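SUBA (Escherichia coli, PDB 2IY9) cleaves the endoplasmic reticulum chaperone BiP in the hinge between its two domains as the serine-protease subunit of an AB5 toxin, triggering stress and eventual death of the host cell. Local coordinates at residues F242-P252 with V312-L321; R175-N183 with Q195-H203. All coordinates share one frame; numbering follows the deposited sequence.

In the fold
Both interactions build on the seven-stranded parallel sheet of the subtilase fold. Interaction 2 comes first along the chain: it packs strand 176-180, an interior strand, against the loop that follows it. Strand 215-221 lies between that strand and 249-252, the edge strand on which interaction 1 docks residues 312-321 from near the C-terminal end of the modelled chain. The two centres are about 13 Å apart, and the contacts meet where Trp246 stacks on His203 and makes a cation-pi contact with Arg196. Interaction 2 approaches Ser272, the inferred charge relay serine, with Ala180 about 5 Å away between side chains, whereas interaction 1 covers part of the outermost strand with one bridge.

Interaction 1 of 2, residues F242-P252 with V312-L321; sequences FGNNWVDIAAP and VDKVTEGRVL
Asn244 grips the segment 312-315 twice: its ND2 donates to Val312 O at 2.6 Å, nearly in the amide plane, while its backbone N bonds Asp313 O. Turning CG anti to the backbone N (chi1 -170°) brings the amide to that carbonyl, and water 1 links the same ND2 to Glu317 N. Gly243 N reaches Lys314 O at 2.9 Å; its positive phi of 145° suits a residue without a side chain. Thr316 OG1 accepts Asn245 N at 3.0 Å, and Thr316 N donates to Val247 O. Arg319, extended from CG to NE, uses NH1 to meet a lone pair of Asp248 O at 2.9 Å, in the guanidinium plane. Water 2 joins NH1 to Asp248 OD1, whereas OD2 forms a salt bridge with Arg217. Ala250 N to Arg319 O and Leu321 N to Ala250 O, both 2.9 Å, form a single parallel beta bridge between Ala250 and Val320 on the outermost strand 249-252, just before the A2 domain (322-347).

Besides these bonds, Val315 CG2 sits 4.0 Å from Val247 CG1 and equally close to Ala250 CB, and small Ala251 leaves room for Leu321 CD2. Leu321 also packs on Ile277 and Val281 of helix 271-288. Every direct hydrogen bond across the contact uses a main-chain group on at least one side, supplemented by the polar ends of Asn244, Thr316 and Arg319.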
loop_
_atom_site.group_PDB
_atom_site.type_symbol
_atom_site.label_atom_id
_atom_site.label_comp_id
_atom_site.label_asym_id
_atom_site.label_seq_id
_atom_site.Cartn_x
_atom_site.Cartn_y
_atom_site.Cartn_z
ATOM N N PHE A 242 -3.608 12.471 -9.100
ATOM C CA PHE A 242 -4.813 12.845 -8.368
ATOM C C PHE A 242 -6.068 12.739 -9.233
ATOM O O PHE A 242 -5.996 12.553 -10.453
ATOM C CB PHE A 242 -4.690 14.274 -7.804
ATOM C CG PHE A 242 -4.681 15.359 -8.862
ATOM C CD1 PHE A 242 -5.873 15.963 -9.278
ATOM C CD2 PHE A 242 -3.489 15.782 -9.427
ATOM C CE1 PHE A 242 -5.873 16.969 -10.264
ATOM C CE2 PHE A 242 -3.471 16.804 -10.399
ATOM C CZ PHE A 242 -4.661 17.390 -10.823
ATOM N N GLY A 243 -7.218 12.864 -8.582
ATOM C CA GLY A 243 -8.477 12.932 -9.305
ATOM C C GLY A 243 -9.595 12.259 -8.561
ATOM O O GLY A 243 -9.523 11.064 -8.259
ATOM N N ASN A 244 -10.630 13.039 -8.258
ATOM C CA ASN A 244 -11.836 12.510 -7.655
ATOM C C ASN A 244 -12.346 11.310 -8.457
ATOM O O ASN A 244 -12.332 11.329 -9.691
ATOM C CB ASN A 244 -12.899 13.601 -7.561
ATOM C CG ASN A 244 -14.089 13.177 -6.739
ATOM O OD1 ASN A 244 -14.936 12.418 -7.201
ATOM N ND2 ASN A 244 -14.156 13.656 -5.510
ATOM N N ASN A 245 -12.756 10.265 -7.738
ATOM C CA ASN A 245 -13.217 8.988 -8.322
ATOM C C ASN A 245 -12.103 8.055 -8.848
ATOM O O ASN A 245 -12.385 6.948 -9.324
ATOM C CB ASN A 245 -14.297 9.210 -9.394
ATOM C CG ASN A 245 -15.335 8.101 -9.411
ATOM O OD1 ASN A 245 -15.812 7.696 -10.478
ATOM N ND2 ASN A 245 -15.693 7.602 -8.230
ATOM N N TRP A 246 -10.848 8.509 -8.757
ATOM C CA TRP A 246 -9.690 7.684 -9.114
ATOM C C TRP A 246 -8.690 7.518 -7.955
ATOM O O TRP A 246 -7.663 6.859 -8.114
ATOM C CB TRP A 246 -8.975 8.255 -10.343
ATOM C CG TRP A 246 -9.821 8.249 -11.570
ATOM C CD1 TRP A 246 -10.740 9.194 -11.945
ATOM C CD2 TRP A 246 -9.833 7.245 -12.589
ATOM N NE1 TRP A 246 -11.320 8.839 -13.147
ATOM C CE2 TRP A 246 -10.781 7.647 -13.563
ATOM C CE3 TRP A 246 -9.141 6.038 -12.772
ATOM C CZ2 TRP A 246 -11.057 6.880 -14.701
ATOM C CZ3 TRP A 246 -9.405 5.281 -13.917
ATOM C CH2 TRP A 246 -10.354 5.713 -14.868
ATOM N N VAL A 247 -9.011 8.117 -6.806
ATOM C CA VAL A 247 -8.175 8.065 -5.604
ATOM C C VAL A 247 -9.113 7.894 -4.405
ATOM O O VAL A 247 -10.059 8.673 -4.245
ATOM C CB VAL A 247 -7.340 9.374 -5.432
ATOM C CG1 VAL A 247 -6.516 9.339 -4.143
ATOM C CG2 VAL A 247 -6.435 9.642 -6.674
ATOM N N ASP A 248 -8.855 6.884 -3.571
ATOM C CA ASP A 248 -9.712 6.609 -2.402
ATOM C C ASP A 248 -9.310 7.370 -1.132
ATOM O O ASP A 248 -10.170 7.763 -0.334
ATOM C CB ASP A 248 -9.757 5.103 -2.115
ATOM C CG ASP A 248 -10.369 4.314 -3.261
ATOM O OD1 ASP A 248 -11.560 4.534 -3.573
ATOM O OD2 ASP A 248 -9.653 3.490 -3.866
ATOM N N ILE A 249 -8.006 7.570 -0.956
ATOM C CA ILE A 249 -7.455 8.155 0.266
ATOM C C ILE A 249 -6.090 8.769 -0.039
ATOM O O ILE A 249 -5.372 8.310 -0.945
ATOM C CB ILE A 249 -7.325 7.085 1.402
ATOM C CG1 ILE A 249 -7.182 7.745 2.783
ATOM C CG2 ILE A 249 -6.171 6.097 1.118
ATOM C CD1 ILE A 249 -7.337 6.768 3.955
ATOM N N ALA A 250 -5.738 9.801 0.723
ATOM C CA ALA A 250 -4.402 10.361 0.671
ATOM C C ALA A 250 -3.695 10.123 1.998
ATOM O O ALA A 250 -4.311 10.120 3.072
ATOM C CB ALA A 250 -4.445 11.852 0.324
ATOM N N ALA A 251 -2.388 9.927 1.910
ATOM C CA ALA A 251 -1.596 9.620 3.076
ATOM C C ALA A 251 -0.261 10.335 2.989
ATOM O O ALA A 251 0.133 10.769 1.903
ATOM C CB ALA A 251 -1.408 8.112 3.183
ATOM N N PRO A 252 0.430 10.496 4.134
ATOM C CA PRO A 252 1.786 11.041 4.143
ATOM C C PRO A 252 2.658 10.483 3.013
ATOM O O PRO A 252 2.814 9.265 2.890
ATOM C CB PRO A 252 2.314 10.600 5.507
ATOM C CG PRO A 252 1.092 10.678 6.387
ATOM C CD PRO A 252 -0.055 10.199 5.503
ATOM N N VAL A 312 -11.486 17.610 -2.165
ATOM C CA VAL A 312 -12.496 16.824 -2.883
ATOM C C VAL A 312 -12.187 16.650 -4.388
ATOM O O VAL A 312 -12.426 15.579 -4.938
ATOM C CB VAL A 312 -13.931 17.346 -2.610
ATOM C CG1 VAL A 312 -14.969 16.579 -3.440
ATOM C CG2 VAL A 312 -14.251 17.212 -1.109
ATOM N N ASP A 313 -11.624 17.666 -5.046
ATOM C CA ASP A 313 -11.254 17.504 -6.468
ATOM C C ASP A 313 -10.138 16.481 -6.694
ATOM O O ASP A 313 -10.049 15.902 -7.770
ATOM C CB ASP A 313 -10.847 18.825 -7.137
ATOM C CG ASP A 313 -10.598 18.660 -8.638
ATOM O OD1 ASP A 313 -11.558 18.328 -9.367
ATOM O OD2 ASP A 313 -9.442 18.825 -9.087
ATOM N N LYS A 314 -9.304 16.276 -5.671
ATOM C CA LYS A 314 -8.086 15.477 -5.768
ATOM C C LYS A 314 -8.296 14.041 -5.263
ATOM O O LYS A 314 -7.645 13.110 -5.741
ATOM C CB LYS A 314 -6.948 16.148 -4.973
ATOM C CG LYS A 314 -6.582 17.585 -5.443
ATOM C CD LYS A 314 -5.184 18.039 -4.975
ATOM C CE LYS A 314 -5.233 18.760 -3.609
ATOM N NZ LYS A 314 -3.918 19.319 -3.066
ATOM N N VAL A 315 -9.219 13.875 -4.312
ATOM C CA VAL A 315 -9.430 12.608 -3.609
ATOM C C VAL A 315 -10.923 12.446 -3.347
ATOM O O VAL A 315 -11.591 13.397 -2.919
ATOM C CB VAL A 315 -8.703 12.605 -2.225
ATOM C CG1 VAL A 315 -8.967 11.297 -1.457
ATOM C CG2 VAL A 315 -7.207 12.847 -2.374
ATOM N N THR A 316 -11.447 11.243 -3.585
ATOM C CA THR A 316 -12.843 10.960 -3.262
ATOM C C THR A 316 -13.126 11.366 -1.828
ATOM O O THR A 316 -12.443 10.934 -0.885
ATOM C CB THR A 316 -13.218 9.483 -3.513
ATOM O OG1 THR A 316 -13.068 9.211 -4.907
ATOM C CG2 THR A 316 -14.684 9.197 -3.102
ATOM N N GLU A 317 -14.110 12.245 -1.694
ATOM C CA GLU A 317 -14.561 12.805 -0.423
ATOM C C GLU A 317 -13.479 13.504 0.400
ATOM O O GLU A 317 -13.661 13.729 1.588
ATOM C CB GLU A 317 -15.284 11.751 0.423
ATOM C CG GLU A 317 -16.300 10.965 -0.353
ATOM C CD GLU A 317 -17.629 10.970 0.301
ATOM O OE1 GLU A 317 -18.372 11.951 0.068
ATOM O OE2 GLU A 317 -17.932 9.999 1.035
ATOM N N GLY A 318 -12.364 13.851 -0.233
ATOM C CA GLY A 318 -11.290 14.582 0.452
ATOM C C GLY A 318 -10.644 13.809 1.591
ATOM O O GLY A 318 -10.137 14.409 2.542
ATOM N N ARG A 319 -10.638 12.479 1.482
ATOM C CA ARG A 319 -10.178 11.603 2.559
ATOM C C ARG A 319 -8.680 11.634 2.840
ATOM O O ARG A 319 -7.845 11.446 1.931
ATOM C CB ARG A 319 -10.589 10.151 2.307
ATOM C CG ARG A 319 -12.070 9.908 2.270
ATOM C CD ARG A 319 -12.353 8.433 2.327
ATOM N NE ARG A 319 -13.704 8.123 1.886
ATOM C CZ ARG A 319 -14.020 7.690 0.671
ATOM N NH1 ARG A 319 -13.076 7.515 -0.252
ATOM N NH2 ARG A 319 -15.288 7.433 0.376
ATOM N N VAL A 320 -8.356 11.829 4.117
ATOM C CA VAL A 320 -6.978 11.801 4.592
ATOM C C VAL A 320 -6.847 10.771 5.710
ATOM O O VAL A 320 -7.653 10.743 6.658
ATOM C CB VAL A 320 -6.504 13.205 5.054
ATOM C CG1 VAL A 320 -5.146 13.130 5.769
ATOM C CG2 VAL A 320 -6.422 14.157 3.861
ATOM N N LEU A 321 -5.831 9.922 5.582
ATOM C CA LEU A 321 -5.551 8.853 6.527
ATOM C C LEU A 321 -5.506 9.342 7.973
ATOM O O LEU A 321 -4.735 10.246 8.311
ATOM C CB LEU A 321 -4.221 8.181 6.165
ATOM C CG LEU A 321 -3.764 7.051 7.092
ATOM C CD1 LEU A 321 -4.739 5.880 7.027
ATOM C CD2 LEU A 321 -2.323 6.612 6.791
HETATM O O HOH W 1 -16.123 13.121 -3.679
HETATM O O HOH W 2 -13.652 5.994 -2.517
HETATM O O HOH W 3 -12.451 6.653 -5.529
#

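Interaction 2 of 2, residues R175-N183 with Q195-H203; sequences RLIVAAVGN and QRIWPAAYH
Ile197 drives its CD1 methyl against the backbone of Gly182, only 3.3 Å from Gly182 CA, closer than carbons usually pack. Its CG1 lies anti to the carbonyl carbon (chi1 -60°), and the branch extends from there across the chain to Gly182, with Val181 O also beside its tip. Glycine suits this place because it has no side chain, at backbone angles (phi 99°) where little room is left beside that methyl. A second snug point is Ala200, whose CB comes 3.4 Å from Ala180 O and also rests against the CA of Val181. Its single methyl is small enough to sit so near the strand.

Toward the start of the strand the touch is lighter and wholly apolar. Pro199 presents CG to Ile177 CG2 at 3.9 Å, the two side chains crossing at about a right angle, and the same CG lies 4.0 Å from Ala179 CB. The cis peptide before Pro199, probably equivalent to the cis proline of subtilisins, and the type I turn from Pro199 to Tyr202 shape this part of the loop.

Next to the tight methyl contacts, backbone polar groups of the two chains are bridged by water instead of bonding directly. Water 4 donates to Ala180 O at 2.9 Å and accepts from Ala200 N; water 5 likewise spans Val181 O and Ile197 N.

Beyond the strand, Asn183 probably corresponds to the oxyanion-hole asparagine of subtilases; its OD1 accepts from Thr271 N, just before Ser272. Ile177 continues onto Leu166 and Met169 of helix 160-172, and Ala179 touches Val215 of strand 215-221. Val178 and Ala180 instead pack on helix 271-288, so the loop and helix 160-172 lie on the Ile177 and Ala179 side of the strand, while helix 271-288 takes the other.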
loop_
_atom_site.group_PDB
_atom_site.type_symbol
_atom_site.label_atom_id
_atom_site.label_comp_id
_atom_site.label_asym_id
_atom_site.label_seq_id
_atom_site.Cartn_x
_atom_site.Cartn_y
_atom_site.Cartn_z
ATOM N N ARG A 175 -9.593 -10.260 0.782
ATOM C CA ARG A 175 -8.302 -9.556 0.720
ATOM C C ARG A 175 -8.440 -8.158 0.135
ATOM O O ARG A 175 -9.390 -7.873 -0.606
ATOM C CB ARG A 175 -7.281 -10.357 -0.093
ATOM C CG ARG A 175 -7.119 -11.793 0.378
ATOM C CD ARG A 175 -6.019 -12.538 -0.392
ATOM N NE ARG A 175 -6.073 -13.964 -0.088
ATOM C CZ ARG A 175 -5.508 -14.531 0.976
ATOM N NH1 ARG A 175 -4.816 -13.803 1.841
ATOM N NH2 ARG A 175 -5.620 -15.839 1.160
ATOM N N LEU A 176 -7.475 -7.300 0.474
ATOM C CA LEU A 176 -7.428 -5.938 -0.010
ATOM C C LEU A 176 -6.134 -5.647 -0.731
ATOM O O LEU A 176 -5.070 -6.105 -0.318
ATOM C CB LEU A 176 -7.566 -4.941 1.138
ATOM C CG LEU A 176 -8.955 -4.874 1.767
ATOM C CD1 LEU A 176 -8.866 -4.051 3.022
ATOM C CD2 LEU A 176 -10.007 -4.328 0.755
ATOM N N ILE A 177 -6.237 -4.864 -1.798
ATOM C CA ILE A 177 -5.051 -4.398 -2.513
ATOM C C ILE A 177 -4.907 -2.908 -2.282
ATOM O O ILE A 177 -5.821 -2.122 -2.577
ATOM C CB ILE A 177 -5.114 -4.702 -4.009
ATOM C CG1 ILE A 177 -5.026 -6.220 -4.226
ATOM C CG2 ILE A 177 -3.985 -3.997 -4.753
ATOM C CD1 ILE A 177 -5.091 -6.613 -5.668
ATOM N N VAL A 178 -3.770 -2.540 -1.716
ATOM C CA VAL A 178 -3.447 -1.145 -1.484
ATOM C C VAL A 178 -2.503 -0.734 -2.612
ATOM O O VAL A 178 -1.387 -1.253 -2.724
ATOM C CB VAL A 178 -2.825 -0.939 -0.090
ATOM C CG1 VAL A 178 -2.726 0.560 0.236
ATOM C CG2 VAL A 178 -3.672 -1.654 0.970
ATOM N N ALA A 179 -2.993 0.171 -3.463
ATOM C CA ALA A 179 -2.349 0.495 -4.740
ATOM C C ALA A 179 -2.030 1.980 -4.891
ATOM O O ALA A 179 -2.913 2.823 -4.759
ATOM C CB ALA A 179 -3.231 0.042 -5.879
ATOM N N ALA A 180 -0.761 2.290 -5.179
ATOM C CA ALA A 180 -0.325 3.668 -5.441
ATOM C C ALA A 180 -0.960 4.166 -6.738
ATOM O O ALA A 180 -1.043 3.404 -7.709
ATOM C CB ALA A 180 1.205 3.721 -5.552
ATOM N N VAL A 181 -1.391 5.428 -6.760
ATOM C CA VAL A 181 -1.983 5.994 -7.983
ATOM C C VAL A 181 -0.902 6.479 -8.958
ATOM O O VAL A 181 -1.203 6.855 -10.093
ATOM C CB VAL A 181 -3.026 7.104 -7.700
ATOM C CG1 VAL A 181 -4.212 6.531 -6.940
ATOM C CG2 VAL A 181 -2.414 8.296 -6.956
ATOM N N GLY A 182 0.349 6.480 -8.501
ATOM C CA GLY A 182 1.484 6.817 -9.369
ATOM C C GLY A 182 1.966 8.242 -9.229
ATOM O O GLY A 182 1.266 9.102 -8.686
ATOM N N ASN A 183 3.181 8.491 -9.714
ATOM C CA ASN A 183 3.783 9.818 -9.606
ATOM C C ASN A 183 3.767 10.566 -10.934
ATOM O O ASN A 183 3.532 9.958 -11.979
ATOM C CB ASN A 183 5.211 9.717 -9.090
ATOM C CG ASN A 183 5.293 9.164 -7.673
ATOM O OD1 ASN A 183 4.305 9.128 -6.943
ATOM N ND2 ASN A 183 6.481 8.744 -7.282
ATOM N N GLN A 195 -1.558 5.378 -20.023
ATOM C CA GLN A 195 -0.698 6.065 -19.045
ATOM C C GLN A 195 -1.103 5.805 -17.583
ATOM O O GLN A 195 -0.334 6.094 -16.662
ATOM C CB GLN A 195 -0.672 7.574 -19.320
ATOM C CG GLN A 195 -0.111 7.973 -20.703
ATOM C CD GLN A 195 -0.404 9.428 -21.060
ATOM O OE1 GLN A 195 -1.522 9.929 -20.859
ATOM N NE2 GLN A 195 0.604 10.116 -21.605
ATOM N N ARG A 196 -2.303 5.270 -17.379
ATOM C CA ARG A 196 -2.823 5.018 -16.030
ATOM C C ARG A 196 -2.201 3.776 -15.428
ATOM O O ARG A 196 -1.986 2.786 -16.126
ATOM C CB ARG A 196 -4.347 4.888 -16.041
ATOM C CG ARG A 196 -5.078 6.214 -16.201
ATOM C CD ARG A 196 -6.557 5.990 -16.306
ATOM N NE ARG A 196 -7.277 7.232 -16.568
ATOM C CZ ARG A 196 -8.332 7.332 -17.374
ATOM N NH1 ARG A 196 -8.789 6.264 -18.026
ATOM N NH2 ARG A 196 -8.917 8.502 -17.537
ATOM N N ILE A 197 -1.916 3.834 -14.132
ATOM C CA ILE A 197 -1.240 2.727 -13.448
ATOM C C ILE A 197 -2.244 1.760 -12.827
ATOM O O ILE A 197 -3.179 2.178 -12.134
ATOM C CB ILE A 197 -0.232 3.244 -12.392
ATOM C CG1 ILE A 197 0.824 4.113 -13.077
ATOM C CG2 ILE A 197 0.435 2.091 -11.670
ATOM C CD1 ILE A 197 1.410 5.173 -12.205
ATOM N N TRP A 198 -2.036 0.474 -13.109
ATOM C CA TRP A 198 -2.851 -0.626 -12.598
ATOM C C TRP A 198 -2.123 -1.294 -11.420
ATOM O O TRP A 198 -0.904 -1.374 -11.442
ATOM C CB TRP A 198 -3.108 -1.647 -13.721
ATOM C CG TRP A 198 -4.156 -1.162 -14.693
ATOM C CD1 TRP A 198 -3.966 -0.306 -15.744
ATOM C CD2 TRP A 198 -5.554 -1.491 -14.687
ATOM N NE1 TRP A 198 -5.165 -0.083 -16.392
ATOM C CE2 TRP A 198 -6.152 -0.795 -15.763
ATOM C CE3 TRP A 198 -6.360 -2.308 -13.879
ATOM C CZ2 TRP A 198 -7.521 -0.887 -16.046
ATOM C CZ3 TRP A 198 -7.712 -2.409 -14.165
ATOM C CH2 TRP A 198 -8.286 -1.686 -15.232
ATOM N N PRO A 199 -2.867 -1.805 -10.409
ATOM C CA PRO A 199 -4.327 -1.899 -10.346
ATOM C C PRO A 199 -5.080 -0.664 -9.857
ATOM O O PRO A 199 -6.303 -0.720 -9.760
ATOM C CB PRO A 199 -4.562 -3.051 -9.357
ATOM C CG PRO A 199 -3.366 -3.021 -8.455
ATOM C CD PRO A 199 -2.229 -2.393 -9.213
ATOM N N ALA A 200 -4.394 0.441 -9.560
ATOM C CA ALA A 200 -5.125 1.654 -9.163
ATOM C C ALA A 200 -6.161 2.078 -10.233
ATOM O O ALA A 200 -7.226 2.594 -9.895
ATOM C CB ALA A 200 -4.167 2.801 -8.848
ATOM N N ALA A 201 -5.856 1.809 -11.504
ATOM C CA ALA A 201 -6.713 2.222 -12.635
ATOM C C ALA A 201 -8.028 1.433 -12.740
ATOM O O ALA A 201 -8.912 1.797 -13.522
ATOM C CB ALA A 201 -5.945 2.122 -13.933
ATOM N N TYR A 202 -8.149 0.354 -11.961
ATOM C CA TYR A 202 -9.398 -0.380 -11.862
ATOM C C TYR A 202 -10.504 0.623 -11.558
ATOM O O TYR A 202 -10.410 1.407 -10.600
ATOM C CB TYR A 202 -9.310 -1.465 -10.780
ATOM C CG TYR A 202 -10.550 -2.335 -10.637
ATOM C CD1 TYR A 202 -11.120 -2.973 -11.747
ATOM C CD2 TYR A 202 -11.134 -2.542 -9.387
ATOM C CE1 TYR A 202 -12.258 -3.780 -11.611
ATOM C CE2 TYR A 202 -12.266 -3.344 -9.239
ATOM C CZ TYR A 202 -12.821 -3.956 -10.361
ATOM O OH TYR A 202 -13.934 -4.746 -10.221
ATOM N N HIS A 203 -11.530 0.621 -12.407
ATOM C CA HIS A 203 -12.562 1.666 -12.366
ATOM C C HIS A 203 -13.955 1.076 -12.567
ATOM O O HIS A 203 -14.623 1.373 -13.565
ATOM C CB HIS A 203 -12.262 2.722 -13.431
ATOM C CG HIS A 203 -12.917 4.047 -13.183
ATOM N ND1 HIS A 203 -12.592 4.852 -12.114
ATOM C CD2 HIS A 203 -13.848 4.726 -13.894
ATOM C CE1 HIS A 203 -13.311 5.959 -12.161
ATOM N NE2 HIS A 203 -14.080 5.909 -13.233
HETATM O O HOH W 4 -1.399 0.820 -8.947
HETATM O O HOH W 5 -2.411 6.465 -12.505
#